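Local atomic coordinates of BH0493 protein (Bacillus halodurans C-125, PDB entry 2QEE), a protein that binds zinc and probably acts as a metal-dependent enzyme of the amidohydrolase superfamily. Residues Q22-M27 with H370-I375; H185-W190 with Q204-F209; L79-L84 with G97-L102; D284-L289 with V312-K317. All coordinates share one frame; numbering follows the deposited sequence.

Contact 1 (Q22-M27 with H370-I375); sequences QPVTDM and HSKSII
Val-24 and Lys-372 are the closest points of the two backbones, yet their CA atoms stand 10.2 Å apart, so a long side chain has to span the gap between strand 24-26 and helix 363-388. Gln-22 is the first residue to depart from helical geometry after helix 8-21, and the chain straightens into the strand two residues later. Lys-372 does the bridging. Its chain is extended beyond CG, and its NZ lies 3.0 Å from Gln-22 O, to which it donates a hydrogen bond. The C=O...NZ angle is 151°, with NZ tilted 16° from the carbonyl plane. A second bond runs from the same ammonium group to Val-19 O, and Phe-406 adds a cation-pi contact, so this buried charge is met by carbonyls at the end of helix 8-21 and by a ring. Beside the ammonium group, Val-24 and Lys-372 reach toward each other tip to tip: Val-24 CG2, placed beside the backbone N (CG1 takes the anti position, chi1 177°), is only 3.4 Å from Lys-372 CE, a tight fit for two carbons. Just before the strand, Gln-22 NE2 curls forward to bond Pro-23 O at 2.9 Å, in a bent geometry. A lysine from a helix far along the chain thus binds the turn from helix 8-21 into strand 24-26, after which come His-28 and His-30, the zinc-binding His-X-His following the first barrel strand in amidohydrolases.

Contact 2 (H185-W190 with Q204-F209); sequences HRLRDW and QEVKRF
Apolar contacts dominate, with Leu-187 of helix 180-189 set against Phe-209 of helix 200-217. Leu-187 CD2 sits over one face of the phenyl ring in a CH-pi contact, 3.8 Å from the centroid of Phe-209 and 19° off the ring normal, and it leans toward the rim, with Phe-209 CD1 at 3.6 Å. A chi1 of 174° swings the ring away from its own backbone N and under this methyl. The other methyl of the leucine, CD1, goes to Val-206, whose CG2 is 4.0 Å from it. Trp-190 crosses Phe-209 obliquely, its CE3 being 4.0 Å from Phe-209 CE1. Tyr-192, in the loop that follows, meets the phenylalanine edge-to-face. Polar links are fewer and peripheral. Within helix 200-217, Arg-208 grips Glu-205 side-on in a two-pronged salt bridge: NH2 bonds OE1 at 2.8 Å and NE bonds OE2 at 2.9 Å, both carboxylate oxygens lying almost in the guanidinium plane. A water bridges the segments, donating to Trp-190 O and accepting a weak bond from Arg-208 NH2. Trp-190 CZ2 lies over one face of the Arg-186 guanidinium, toward its rim, and Arg-186 is salt-bridged to Asp-151. Away from the zinc site, two helices that follow one another along the chain, joined by a loop, thus share a hydrophobic seam just before the parallel strand 222-226, as in alternating beta/alpha architectures.

Contact 3 (L79-L84 with G97-L102); sequences LIWEEL and GVLTCL
Where Trp-81 faces Val-98, segments 79-84 and 97-102 keep their CA atoms 10.2 Å apart, a wide gap for two helices. The indole of Trp-81 fills that distance. Its chi1 of -173° turns the ring system away from the backbone N and carries the six-membered end out to the opposing helix, although the CB itself does not point straight at it. CH2, at the far end of the ring, does the touching: Leu-99 CD2 is 4.4 Å from Trp-81 CH2, and Leu-102 CD1 is 4.5 Å from the same atom. Both methyls come in obliquely, and the two leucines stand nearly one helical turn apart, so the indole tip rests against the pair of methyls. Val-98 points at the other segment but stays a little farther off. These are loose van der Waals contacts with no hydrogen bond between the segments. Other neighbours hold the tryptophan: Phe-85, one turn on, stacks on its ring, and Leu-48 of helix 44-48 packs against it. Trp-391 of the second subunit touches both Trp-81 and Leu-99, bringing the contact into the oligomer interface. All three touching residues are buried, well away from the zinc site. They belong to the all-helical region inserted between strand 24-26 and strand 139-143, where this tryptophan joins helix 73-86 to helix 93-104.

Contact 4 (D284-L289 with V312-K317); sequences DGVEHL and VVLARK
Leu-314 on helix 308-317 is the side chain that reaches across, and its CD2 methyl makes the closest approach, 3.7 Å from Val-286 CG1. The same methyl lies 4.1 Å from Val-286 CB and 4.1 Å from Glu-287 N, so it also approaches the backbone of helix 284-292. The other branch takes the next residue: Leu-314 CD1 is 4.3 Å from Glu-287 CB. Two torsions set up this two-pronged reach. CG is anti to the backbone N (chi1 -166°), which projects the isobutyl group toward the other helix, and with chi2 at 55° one methyl meets Val-286 and the other Glu-287. The backbones are close enough for this, with the CA atoms of Glu-287 and Leu-314 7.3 Å apart. Both helices pack beside the parallel strands of the six-stranded mixed sheet, consistent with the distorted beta/alpha barrel of amidohydrolases. Helix 308-317 is the connection of a beta-alpha-beta crossover between the adjacent parallel strands 298-302 and 321-323, while helix 284-292 comes just before strand 298-302. Val-286 also packs on Ile-261 of strand 257-264, and Ala-315 touches Ile-323 of strand 321-323, so each helix has its own seat on the sheet. In the next shell, the carboxylate of Glu-287 is paired with Arg-291 one turn along and with Lys-264 of the third subunit, while Phe-277 of that subunit packs against Leu-314. Arg-316 forms a salt bridge to Glu-56 of the third subunit.

Contact 1 closes the longest loop, tying strand 24-26 near the N-terminus to helix 363-388, and the other three are nested within it, in the chain order 3, 2, 4. Contacts 1 and 3 touch: His-370 NE2 on helix 363-388 lies 2.8 Å from Thr-100 OG1 on helix 93-104, a probable hydrogen bond joining the helical insertion to the body of the fold. Contact 2 lies on the opposite side of the chain's centre from both, with about 44 Å between its centre and that of contact 3. Contact 4 sits beside the mixed sheet, its centre about 25 Å from that of contact 1. Contacts 3 and 4 border different neighbouring subunits, whereas no other subunit touches contacts 1 and 2.

Contact 1 (Q22-M27 with H370-I375)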
loop_
_atom_site.group_PDB
_atom_site.type_symbol
_atom_site.label_atom_id
_atom_site.label_comp_id
_atom_site.label_asym_id
_atom_site.label_seq_id
_atom_site.Cartn_x
_atom_site.Cartn_y
_atom_site.Cartn_z
ATOM N N GLN C 22 15.497 -26.853 -0.649
ATOM C CA GLN C 22 16.453 -26.131 -1.456
ATOM C C GLN C 22 17.424 -25.432 -0.509
ATOM O O GLN C 22 16.991 -24.641 0.331
ATOM C CB GLN C 22 15.754 -25.041 -2.282
ATOM C CG GLN C 22 16.721 -23.996 -2.894
ATOM C CD GLN C 22 17.688 -24.643 -3.897
ATOM O OE1 GLN C 22 17.322 -25.557 -4.657
ATOM N NE2 GLN C 22 18.958 -24.167 -3.913
ATOM N N PRO C 23 18.730 -25.729 -0.635
ATOM C CA PRO C 23 19.676 -24.999 0.242
ATOM C C PRO C 23 19.693 -23.518 -0.134
ATOM O O PRO C 23 19.782 -23.159 -1.327
ATOM C CB PRO C 23 21.028 -25.616 -0.105
ATOM C CG PRO C 23 20.702 -26.942 -0.804
ATOM C CD PRO C 23 19.394 -26.751 -1.466
ATOM N N VAL C 24 19.663 -22.693 0.885
ATOM C CA VAL C 24 19.591 -21.265 0.702
ATOM C C VAL C 24 20.961 -20.589 0.643
ATOM O O VAL C 24 21.826 -20.867 1.491
ATOM C CB VAL C 24 18.821 -20.657 1.857
ATOM C CG1 VAL C 24 18.794 -19.128 1.741
ATOM C CG2 VAL C 24 17.354 -21.216 1.858
ATOM N N THR C 25 21.120 -19.694 -0.315
ATOM C CA THR C 25 22.161 -18.655 -0.215
ATOM C C THR C 25 21.503 -17.452 0.421
ATOM O O THR C 25 20.505 -16.909 -0.125
ATOM C CB THR C 25 22.783 -18.279 -1.551
ATOM O OG1 THR C 25 23.501 -19.432 -2.044
ATOM C CG2 THR C 25 23.751 -17.109 -1.400
ATOM N N ASP C 26 22.061 -16.995 1.542
ATOM C CA ASP C 26 21.438 -15.871 2.286
ATOM C C ASP C 26 22.321 -14.688 1.957
ATOM O O ASP C 26 23.454 -14.569 2.482
ATOM C CB ASP C 26 21.440 -16.192 3.786
ATOM C CG ASP C 26 20.682 -15.172 4.629
ATOM O OD1 ASP C 26 20.416 -14.077 4.075
ATOM O OD2 ASP C 26 20.358 -15.484 5.792
ATOM N N MET C 27 21.860 -13.827 1.059
ATOM C CA MET C 27 22.838 -12.912 0.422
ATOM C C MET C 27 23.096 -11.591 1.113
ATOM O O MET C 27 23.790 -10.738 0.547
ATOM C CB MET C 27 22.633 -12.701 -1.085
ATOM C CG MET C 27 21.183 -12.346 -1.544
ATOM S SD MET C 27 20.695 -10.738 -0.897
ATOM C CE MET C 27 21.713 -9.577 -1.857
ATOM N N HIS C 370 10.022 -18.635 8.446
ATOM C CA HIS C 370 8.827 -17.771 8.294
ATOM C C HIS C 370 8.679 -17.306 6.859
ATOM O O HIS C 370 7.537 -17.164 6.339
ATOM C CB HIS C 370 8.943 -16.534 9.204
ATOM C CG HIS C 370 8.909 -16.823 10.679
ATOM N ND1 HIS C 370 8.813 -15.803 11.610
ATOM C CD2 HIS C 370 8.963 -17.979 11.387
ATOM C CE1 HIS C 370 8.841 -16.326 12.831
ATOM N NE2 HIS C 370 8.887 -17.642 12.722
ATOM N N SER C 371 9.816 -16.994 6.216
ATOM C CA SER C 371 9.773 -16.524 4.825
ATOM C C SER C 371 9.486 -17.645 3.862
ATOM O O SER C 371 8.816 -17.439 2.896
ATOM C CB SER C 371 11.081 -15.876 4.435
ATOM O OG SER C 371 11.134 -14.579 5.069
ATOM N N LYS C 372 10.088 -18.810 4.074
ATOM C CA LYS C 372 9.809 -19.915 3.136
ATOM C C LYS C 372 8.329 -20.283 3.043
ATOM O O LYS C 372 7.851 -20.501 1.960
ATOM C CB LYS C 372 10.659 -21.157 3.437
ATOM C CG LYS C 372 12.051 -21.012 2.820
ATOM C CD LYS C 372 12.896 -22.319 3.129
ATOM C CE LYS C 372 14.143 -22.424 2.177
ATOM N NZ LYS C 372 14.877 -23.758 2.309
ATOM N N SER C 373 7.620 -20.273 4.180
ATOM C CA SER C 373 6.188 -20.664 4.181
ATOM C C SER C 373 5.413 -19.678 3.302
ATOM O O SER C 373 4.618 -20.094 2.479
ATOM C CB SER C 373 5.620 -20.770 5.584
ATOM O OG SER C 373 5.650 -19.557 6.267
ATOM N N ILE C 374 5.703 -18.377 3.426
ATOM C CA ILE C 374 5.060 -17.346 2.613
ATOM C C ILE C 374 5.412 -17.491 1.139
ATOM O O ILE C 374 4.542 -17.458 0.262
ATOM C CB ILE C 374 5.367 -15.901 3.120
ATOM C CG1 ILE C 374 4.877 -15.761 4.557
ATOM C CG2 ILE C 374 4.718 -14.879 2.156
ATOM C CD1 ILE C 374 5.335 -14.425 5.212
ATOM N N ILE C 375 6.704 -17.599 0.858
ATOM C CA ILE C 375 7.133 -17.771 -0.544
ATOM C C ILE C 375 6.513 -19.046 -1.179
ATOM O O ILE C 375 6.049 -18.995 -2.358
ATOM C CB ILE C 375 8.680 -17.784 -0.605
ATOM C CG1 ILE C 375 9.220 -16.392 -0.177
ATOM C CG2 ILE C 375 9.124 -18.126 -2.052
ATOM C CD1 ILE C 375 10.754 -16.499 -0.005
#

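Contact 2 (H185-W190 with Q204-F209)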
loop_
_atom_site.group_PDB
_atom_site.type_symbol
_atom_site.label_atom_id
_atom_site.label_comp_id
_atom_site.label_asym_id
_atom_site.label_seq_id
_atom_site.Cartn_x
_atom_site.Cartn_y
_atom_site.Cartn_z
ATOM N N HIS C 185 40.315 11.089 7.374
ATOM C CA HIS C 185 41.456 11.138 8.290
ATOM C C HIS C 185 41.984 9.754 8.675
ATOM O O HIS C 185 43.210 9.580 8.829
ATOM C CB HIS C 185 41.118 11.992 9.506
ATOM C CG HIS C 185 40.669 13.373 9.133
ATOM N ND1 HIS C 185 41.499 14.276 8.502
ATOM C CD2 HIS C 185 39.461 13.979 9.235
ATOM C CE1 HIS C 185 40.830 15.389 8.252
ATOM N NE2 HIS C 185 39.593 15.239 8.695
ATOM N N ARG C 186 41.078 8.773 8.793
ATOM C CA ARG C 186 41.485 7.367 8.975
ATOM C C ARG C 186 42.217 6.831 7.739
ATOM O O ARG C 186 43.265 6.197 7.862
ATOM C CB ARG C 186 40.295 6.470 9.330
ATOM C CG ARG C 186 39.528 6.917 10.546
ATOM C CD ARG C 186 38.594 5.845 11.041
ATOM N NE ARG C 186 39.317 4.837 11.815
ATOM C CZ ARG C 186 38.805 3.667 12.194
ATOM N NH1 ARG C 186 37.563 3.362 11.855
ATOM N NH2 ARG C 186 39.535 2.803 12.915
ATOM N N LEU C 187 41.698 7.104 6.546
ATOM C CA LEU C 187 42.395 6.737 5.318
ATOM C C LEU C 187 43.855 7.219 5.320
ATOM O O LEU C 187 44.765 6.454 4.984
ATOM C CB LEU C 187 41.726 7.329 4.076
ATOM C CG LEU C 187 40.298 6.923 3.730
ATOM C CD1 LEU C 187 40.049 7.282 2.293
ATOM C CD2 LEU C 187 40.064 5.458 3.935
ATOM N N ARG C 188 44.046 8.510 5.637
ATOM C CA ARG C 188 45.397 9.075 5.866
ATOM C C ARG C 188 46.244 8.272 6.864
ATOM O O ARG C 188 47.382 7.901 6.559
ATOM C CB ARG C 188 45.296 10.529 6.329
ATOM C CG ARG C 188 44.711 11.423 5.318
ATOM C CD ARG C 188 44.605 12.869 5.828
ATOM N NE ARG C 188 44.306 13.763 4.713
ATOM C CZ ARG C 188 43.631 14.903 4.827
ATOM N NH1 ARG C 188 43.170 15.289 6.013
ATOM N NH2 ARG C 188 43.406 15.645 3.747
ATOM N N ASP C 189 45.702 7.993 8.037
ATOM C CA ASP C 189 46.371 7.113 8.991
ATOM C C ASP C 189 46.824 5.781 8.376
ATOM O O ASP C 189 47.755 5.149 8.886
ATOM C CB ASP C 189 45.443 6.784 10.151
ATOM C CG ASP C 189 45.203 7.955 11.079
ATOM O OD1 ASP C 189 45.592 9.110 10.772
ATOM O OD2 ASP C 189 44.602 7.703 12.139
ATOM N N TRP C 190 46.155 5.347 7.299
ATOM C CA TRP C 190 46.368 4.011 6.727
ATOM C C TRP C 190 47.214 4.080 5.454
ATOM O O TRP C 190 47.385 3.071 4.764
ATOM C CB TRP C 190 44.998 3.309 6.467
ATOM C CG TRP C 190 44.212 2.945 7.746
ATOM C CD1 TRP C 190 44.736 2.615 8.976
ATOM C CD2 TRP C 190 42.779 2.848 7.895
ATOM N NE1 TRP C 190 43.725 2.340 9.871
ATOM C CE2 TRP C 190 42.515 2.474 9.238
ATOM C CE3 TRP C 190 41.696 3.057 7.029
ATOM C CZ2 TRP C 190 41.214 2.298 9.736
ATOM C CZ3 TRP C 190 40.388 2.867 7.526
ATOM C CH2 TRP C 190 40.165 2.512 8.876
ATOM N N GLN C 204 42.451 8.866 -6.888
ATOM C CA GLN C 204 43.297 7.677 -6.970
ATOM C C GLN C 204 43.498 6.934 -5.666
ATOM O O GLN C 204 43.512 5.697 -5.654
ATOM C CB GLN C 204 44.667 8.054 -7.571
ATOM C CG GLN C 204 44.536 8.395 -9.016
ATOM C CD GLN C 204 43.659 7.400 -9.727
ATOM O OE1 GLN C 204 43.785 6.183 -9.510
ATOM N NE2 GLN C 204 42.734 7.897 -10.561
ATOM N N GLU C 205 43.676 7.659 -4.569
ATOM C CA GLU C 205 43.932 7.030 -3.307
ATOM C C GLU C 205 42.676 6.383 -2.771
ATOM O O GLU C 205 42.751 5.345 -2.105
ATOM C CB GLU C 205 44.538 7.990 -2.303
ATOM C CG GLU C 205 46.025 8.260 -2.615
ATOM C CD GLU C 205 46.871 6.992 -2.493
ATOM O OE1 GLU C 205 47.390 6.777 -1.390
ATOM O OE2 GLU C 205 46.945 6.192 -3.465
ATOM N N VAL C 206 41.520 6.970 -3.066
ATOM C CA VAL C 206 40.287 6.292 -2.623
ATOM C C VAL C 206 40.047 4.995 -3.448
ATOM O O VAL C 206 39.691 3.950 -2.874
ATOM C CB VAL C 206 39.058 7.254 -2.600
ATOM C CG1 VAL C 206 37.730 6.464 -2.384
ATOM C CG2 VAL C 206 39.219 8.263 -1.467
ATOM N N LYS C 207 40.230 5.047 -4.769
ATOM C CA LYS C 207 40.241 3.806 -5.583
ATOM C C LYS C 207 41.222 2.762 -5.071
ATOM O O LYS C 207 40.920 1.562 -5.065
ATOM C CB LYS C 207 40.550 4.106 -7.030
ATOM C CG LYS C 207 39.455 4.859 -7.763
ATOM C CD LYS C 207 39.901 5.298 -9.132
ATOM C CE LYS C 207 39.475 4.333 -10.159
ATOM N NZ LYS C 207 39.499 4.990 -11.497
ATOM N N ARG C 208 42.391 3.196 -4.610
ATOM C CA ARG C 208 43.340 2.224 -4.095
ATOM C C ARG C 208 42.863 1.603 -2.780
ATOM O O ARG C 208 43.098 0.406 -2.523
ATOM C CB ARG C 208 44.772 2.819 -4.003
ATOM C CG ARG C 208 45.817 1.772 -3.620
ATOM C CD ARG C 208 47.236 2.349 -3.698
ATOM N NE ARG C 208 47.458 3.397 -2.700
ATOM C CZ ARG C 208 47.740 3.169 -1.429
ATOM N NH1 ARG C 208 47.880 1.928 -0.991
ATOM N NH2 ARG C 208 47.927 4.180 -0.592
ATOM N N PHE C 209 42.164 2.389 -1.958
ATOM C CA PHE C 209 41.580 1.878 -0.742
ATOM C C PHE C 209 40.576 0.749 -1.134
ATOM O O PHE C 209 40.630 -0.376 -0.606
ATOM C CB PHE C 209 40.895 2.998 0.063
ATOM C CG PHE C 209 40.149 2.502 1.262
ATOM C CD1 PHE C 209 40.808 2.225 2.440
ATOM C CD2 PHE C 209 38.750 2.280 1.204
ATOM C CE1 PHE C 209 40.152 1.741 3.567
ATOM C CE2 PHE C 209 38.051 1.801 2.336
ATOM C CZ PHE C 209 38.756 1.508 3.530
HETATM O O HOH W 1 48.162 2.540 2.281
#

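Contact 3 (L79-L84 with G97-L102)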
loop_
_atom_site.group_PDB
_atom_site.type_symbol
_atom_site.label_atom_id
_atom_site.label_comp_id
_atom_site.label_asym_id
_atom_site.label_seq_id
_atom_site.Cartn_x
_atom_site.Cartn_y
_atom_site.Cartn_z
ATOM N N LEU C 79 14.417 -9.262 31.352
ATOM C CA LEU C 79 13.408 -8.212 31.304
ATOM C C LEU C 79 12.540 -8.382 30.009
ATOM O O LEU C 79 11.295 -8.297 30.060
ATOM C CB LEU C 79 14.079 -6.833 31.264
ATOM C CG LEU C 79 13.073 -5.659 31.237
ATOM C CD1 LEU C 79 12.223 -5.555 32.497
ATOM C CD2 LEU C 79 13.752 -4.331 30.906
ATOM N N ILE C 80 13.226 -8.549 28.885
ATOM C CA ILE C 80 12.543 -8.713 27.548
ATOM C C ILE C 80 11.600 -9.927 27.596
ATOM O O ILE C 80 10.434 -9.824 27.193
ATOM C CB ILE C 80 13.531 -8.706 26.374
ATOM C CG1 ILE C 80 14.115 -7.267 26.259
ATOM C CG2 ILE C 80 12.851 -9.192 25.022
ATOM C CD1 ILE C 80 15.329 -7.136 25.321
ATOM N N TRP C 81 12.079 -11.030 28.183
ATOM C CA TRP C 81 11.267 -12.232 28.315
ATOM C C TRP C 81 10.001 -11.958 29.125
ATOM O O TRP C 81 8.877 -12.239 28.698
ATOM C CB TRP C 81 12.083 -13.373 28.960
ATOM C CG TRP C 81 11.378 -14.671 28.965
ATOM C CD1 TRP C 81 10.819 -15.296 30.042
ATOM C CD2 TRP C 81 11.211 -15.568 27.853
ATOM N NE1 TRP C 81 10.308 -16.515 29.683
ATOM C CE2 TRP C 81 10.549 -16.721 28.345
ATOM C CE3 TRP C 81 11.591 -15.523 26.511
ATOM C CZ2 TRP C 81 10.219 -17.804 27.518
ATOM C CZ3 TRP C 81 11.267 -16.598 25.681
ATOM C CH2 TRP C 81 10.564 -17.711 26.184
ATOM N N GLU C 82 10.171 -11.397 30.318
ATOM C CA GLU C 82 9.024 -11.085 31.161
ATOM C C GLU C 82 8.028 -10.108 30.489
ATOM O O GLU C 82 6.824 -10.369 30.504
ATOM C CB GLU C 82 9.527 -10.527 32.509
ATOM C CG GLU C 82 8.434 -10.133 33.474
ATOM C CD GLU C 82 7.642 -11.315 34.052
ATOM O OE1 GLU C 82 8.082 -12.497 33.942
ATOM O OE2 GLU C 82 6.551 -11.042 34.595
ATOM N N GLU C 83 8.530 -9.037 29.872
ATOM C CA GLU C 83 7.656 -7.960 29.398
ATOM C C GLU C 83 6.952 -8.329 28.088
ATOM O O GLU C 83 5.821 -7.940 27.896
ATOM C CB GLU C 83 8.454 -6.680 29.142
ATOM C CG GLU C 83 9.094 -6.084 30.462
ATOM C CD GLU C 83 8.119 -5.199 31.247
ATOM O OE1 GLU C 83 6.946 -5.073 30.862
ATOM O OE2 GLU C 83 8.546 -4.567 32.257
ATOM N N LEU C 84 7.648 -9.058 27.218
ATOM C CA LEU C 84 7.076 -9.325 25.851
ATOM C C LEU C 84 6.561 -10.749 25.662
ATOM O O LEU C 84 5.859 -11.025 24.692
ATOM C CB LEU C 84 8.148 -9.091 24.810
ATOM C CG LEU C 84 8.704 -7.681 24.643
ATOM C CD1 LEU C 84 9.616 -7.638 23.478
ATOM C CD2 LEU C 84 7.589 -6.582 24.570
ATOM N N GLY C 97 9.549 -15.085 16.166
ATOM C CA GLY C 97 10.825 -15.602 15.675
ATOM C C GLY C 97 11.682 -16.264 16.762
ATOM O O GLY C 97 12.237 -17.335 16.528
ATOM N N VAL C 98 11.797 -15.632 17.938
ATOM C CA VAL C 98 12.540 -16.270 19.051
ATOM C C VAL C 98 11.993 -17.664 19.328
ATOM O O VAL C 98 12.768 -18.628 19.464
ATOM C CB VAL C 98 12.544 -15.382 20.323
ATOM C CG1 VAL C 98 13.242 -16.082 21.541
ATOM C CG2 VAL C 98 13.253 -14.027 20.043
ATOM N N LEU C 99 10.670 -17.819 19.340
ATOM C CA LEU C 99 10.075 -19.125 19.617
ATOM C C LEU C 99 10.374 -20.104 18.492
ATOM O O LEU C 99 10.661 -21.283 18.784
ATOM C CB LEU C 99 8.558 -18.973 19.787
ATOM C CG LEU C 99 8.165 -17.914 20.847
ATOM C CD1 LEU C 99 6.646 -17.907 20.996
ATOM C CD2 LEU C 99 8.809 -18.342 22.180
ATOM N N THR C 100 10.269 -19.661 17.216
ATOM C CA THR C 100 10.631 -20.572 16.108
ATOM C C THR C 100 12.054 -21.123 16.256
ATOM O O THR C 100 12.300 -22.301 16.025
ATOM C CB THR C 100 10.399 -19.850 14.766
ATOM O OG1 THR C 100 8.982 -19.594 14.672
ATOM C CG2 THR C 100 10.896 -20.712 13.540
ATOM N N CYS C 101 12.983 -20.263 16.676
ATOM C CA CYS C 101 14.376 -20.672 16.906
ATOM C C CYS C 101 14.468 -21.734 17.993
ATOM O O CYS C 101 15.126 -22.789 17.777
ATOM C CB CYS C 101 15.209 -19.470 17.318
ATOM S SG CYS C 101 15.437 -18.255 15.985
ATOM N N LEU C 102 13.869 -21.467 19.155
ATOM C CA LEU C 102 13.923 -22.436 20.260
ATOM C C LEU C 102 13.376 -23.792 19.820
ATOM O O LEU C 102 13.987 -24.839 20.054
ATOM C CB LEU C 102 13.128 -21.907 21.464
ATOM C CG LEU C 102 13.699 -20.651 22.112
ATOM C CD1 LEU C 102 12.675 -20.196 23.087
ATOM C CD2 LEU C 102 15.034 -21.064 22.849
#

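Contact 4 (D284-L289 with V312-K317)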
loop_
_atom_site.group_PDB
_atom_site.type_symbol
_atom_site.label_atom_id
_atom_site.label_comp_id
_atom_site.label_asym_id
_atom_site.label_seq_id
_atom_site.Cartn_x
_atom_site.Cartn_y
_atom_site.Cartn_z
ATOM N N ASP C 284 14.561 8.651 -8.523
ATOM C CA ASP C 284 15.369 9.295 -9.569
ATOM C C ASP C 284 16.840 8.869 -9.587
ATOM O O ASP C 284 17.431 8.667 -10.690
ATOM C CB ASP C 284 15.281 10.826 -9.416
ATOM C CG ASP C 284 13.921 11.408 -9.827
ATOM O OD1 ASP C 284 12.991 10.641 -10.172
ATOM O OD2 ASP C 284 13.781 12.660 -9.768
ATOM N N GLY C 285 17.458 8.778 -8.410
ATOM C CA GLY C 285 18.921 8.520 -8.360
ATOM C C GLY C 285 19.184 7.118 -8.840
ATOM O O GLY C 285 20.216 6.844 -9.499
ATOM N N VAL C 286 18.323 6.196 -8.405
ATOM C CA VAL C 286 18.477 4.768 -8.785
ATOM C C VAL C 286 18.267 4.622 -10.291
ATOM O O VAL C 286 19.044 3.932 -10.971
ATOM C CB VAL C 286 17.491 3.823 -8.039
ATOM C CG1 VAL C 286 17.770 2.374 -8.451
ATOM C CG2 VAL C 286 17.599 4.038 -6.493
ATOM N N GLU C 287 17.211 5.261 -10.806
ATOM C CA GLU C 287 16.934 5.314 -12.236
ATOM C C GLU C 287 18.141 5.824 -13.031
ATOM O O GLU C 287 18.570 5.215 -14.033
ATOM C CB GLU C 287 15.701 6.216 -12.467
ATOM C CG GLU C 287 15.276 6.248 -13.925
ATOM C CD GLU C 287 14.401 7.447 -14.233
ATOM O OE1 GLU C 287 13.536 7.778 -13.390
ATOM O OE2 GLU C 287 14.540 8.035 -15.324
ATOM N N HIS C 288 18.683 6.943 -12.584
ATOM C CA HIS C 288 19.855 7.521 -13.251
ATOM C C HIS C 288 21.054 6.560 -13.267
ATOM O O HIS C 288 21.693 6.324 -14.319
ATOM C CB HIS C 288 20.219 8.849 -12.554
ATOM C CG HIS C 288 21.434 9.490 -13.132
ATOM N ND1 HIS C 288 21.366 10.547 -14.021
ATOM C CD2 HIS C 288 22.750 9.171 -13.016
ATOM C CE1 HIS C 288 22.591 10.855 -14.414
ATOM N NE2 HIS C 288 23.448 10.066 -13.792
ATOM N N LEU C 289 21.350 5.978 -12.113
ATOM C CA LEU C 289 22.458 5.041 -11.982
ATOM C C LEU C 289 22.268 3.894 -12.966
ATOM O O LEU C 289 23.186 3.566 -13.703
ATOM C CB LEU C 289 22.558 4.546 -10.543
ATOM C CG LEU C 289 23.255 5.522 -9.559
ATOM C CD1 LEU C 289 23.060 5.100 -8.096
ATOM C CD2 LEU C 289 24.781 5.598 -9.894
ATOM N N VAL C 312 9.741 -2.551 -8.136
ATOM C CA VAL C 312 9.458 -3.659 -9.091
ATOM C C VAL C 312 9.338 -3.131 -10.488
ATOM O O VAL C 312 9.958 -3.710 -11.445
ATOM C CB VAL C 312 8.155 -4.358 -8.721
ATOM C CG1 VAL C 312 7.830 -5.458 -9.749
ATOM C CG2 VAL C 312 8.314 -4.923 -7.319
ATOM N N VAL C 313 8.636 -1.999 -10.681
ATOM C CA VAL C 313 8.501 -1.524 -12.068
ATOM C C VAL C 313 9.873 -1.100 -12.603
ATOM O O VAL C 313 10.191 -1.313 -13.789
ATOM C CB VAL C 313 7.509 -0.327 -12.193
ATOM C CG1 VAL C 313 7.362 0.095 -13.684
ATOM C CG2 VAL C 313 6.118 -0.714 -11.627
ATOM N N LEU C 314 10.710 -0.540 -11.747
ATOM C CA LEU C 314 12.039 -0.115 -12.218
ATOM C C LEU C 314 12.867 -1.349 -12.662
ATOM O O LEU C 314 13.619 -1.275 -13.650
ATOM C CB LEU C 314 12.743 0.639 -11.097
ATOM C CG LEU C 314 13.993 1.419 -11.587
ATOM C CD1 LEU C 314 13.711 2.398 -12.740
ATOM C CD2 LEU C 314 14.581 2.162 -10.384
ATOM N N ALA C 315 12.751 -2.447 -11.916
ATOM C CA ALA C 315 13.395 -3.751 -12.311
ATOM C C ALA C 315 12.883 -4.199 -13.708
ATOM O O ALA C 315 13.634 -4.785 -14.531
ATOM C CB ALA C 315 13.119 -4.834 -11.298
ATOM N N ARG C 316 11.602 -3.983 -13.976
ATOM C CA ARG C 316 11.119 -4.276 -15.346
ATOM C C ARG C 316 11.861 -3.468 -16.405
ATOM O O ARG C 316 11.934 -3.900 -17.542
ATOM C CB ARG C 316 9.642 -3.965 -15.525
ATOM C CG ARG C 316 8.711 -4.890 -14.710
ATOM C CD ARG C 316 7.228 -4.574 -15.038
ATOM N NE ARG C 316 6.877 -4.646 -16.477
ATOM C CZ ARG C 316 6.551 -5.784 -17.093
ATOM N NH1 ARG C 316 6.538 -6.946 -16.433
ATOM N NH2 ARG C 316 6.286 -5.765 -18.395
ATOM N N LYS C 317 12.360 -2.290 -16.041
ATOM C CA LYS C 317 13.015 -1.411 -17.060
ATOM C C LYS C 317 14.479 -1.745 -17.283
ATOM O O LYS C 317 15.004 -1.511 -18.366
ATOM C CB LYS C 317 12.980 0.053 -16.657
ATOM C CG LYS C 317 11.599 0.601 -16.283
ATOM C CD LYS C 317 10.682 0.517 -17.484
ATOM C CE LYS C 317 9.581 -0.559 -17.324
ATOM N NZ LYS C 317 8.613 -0.499 -18.524
#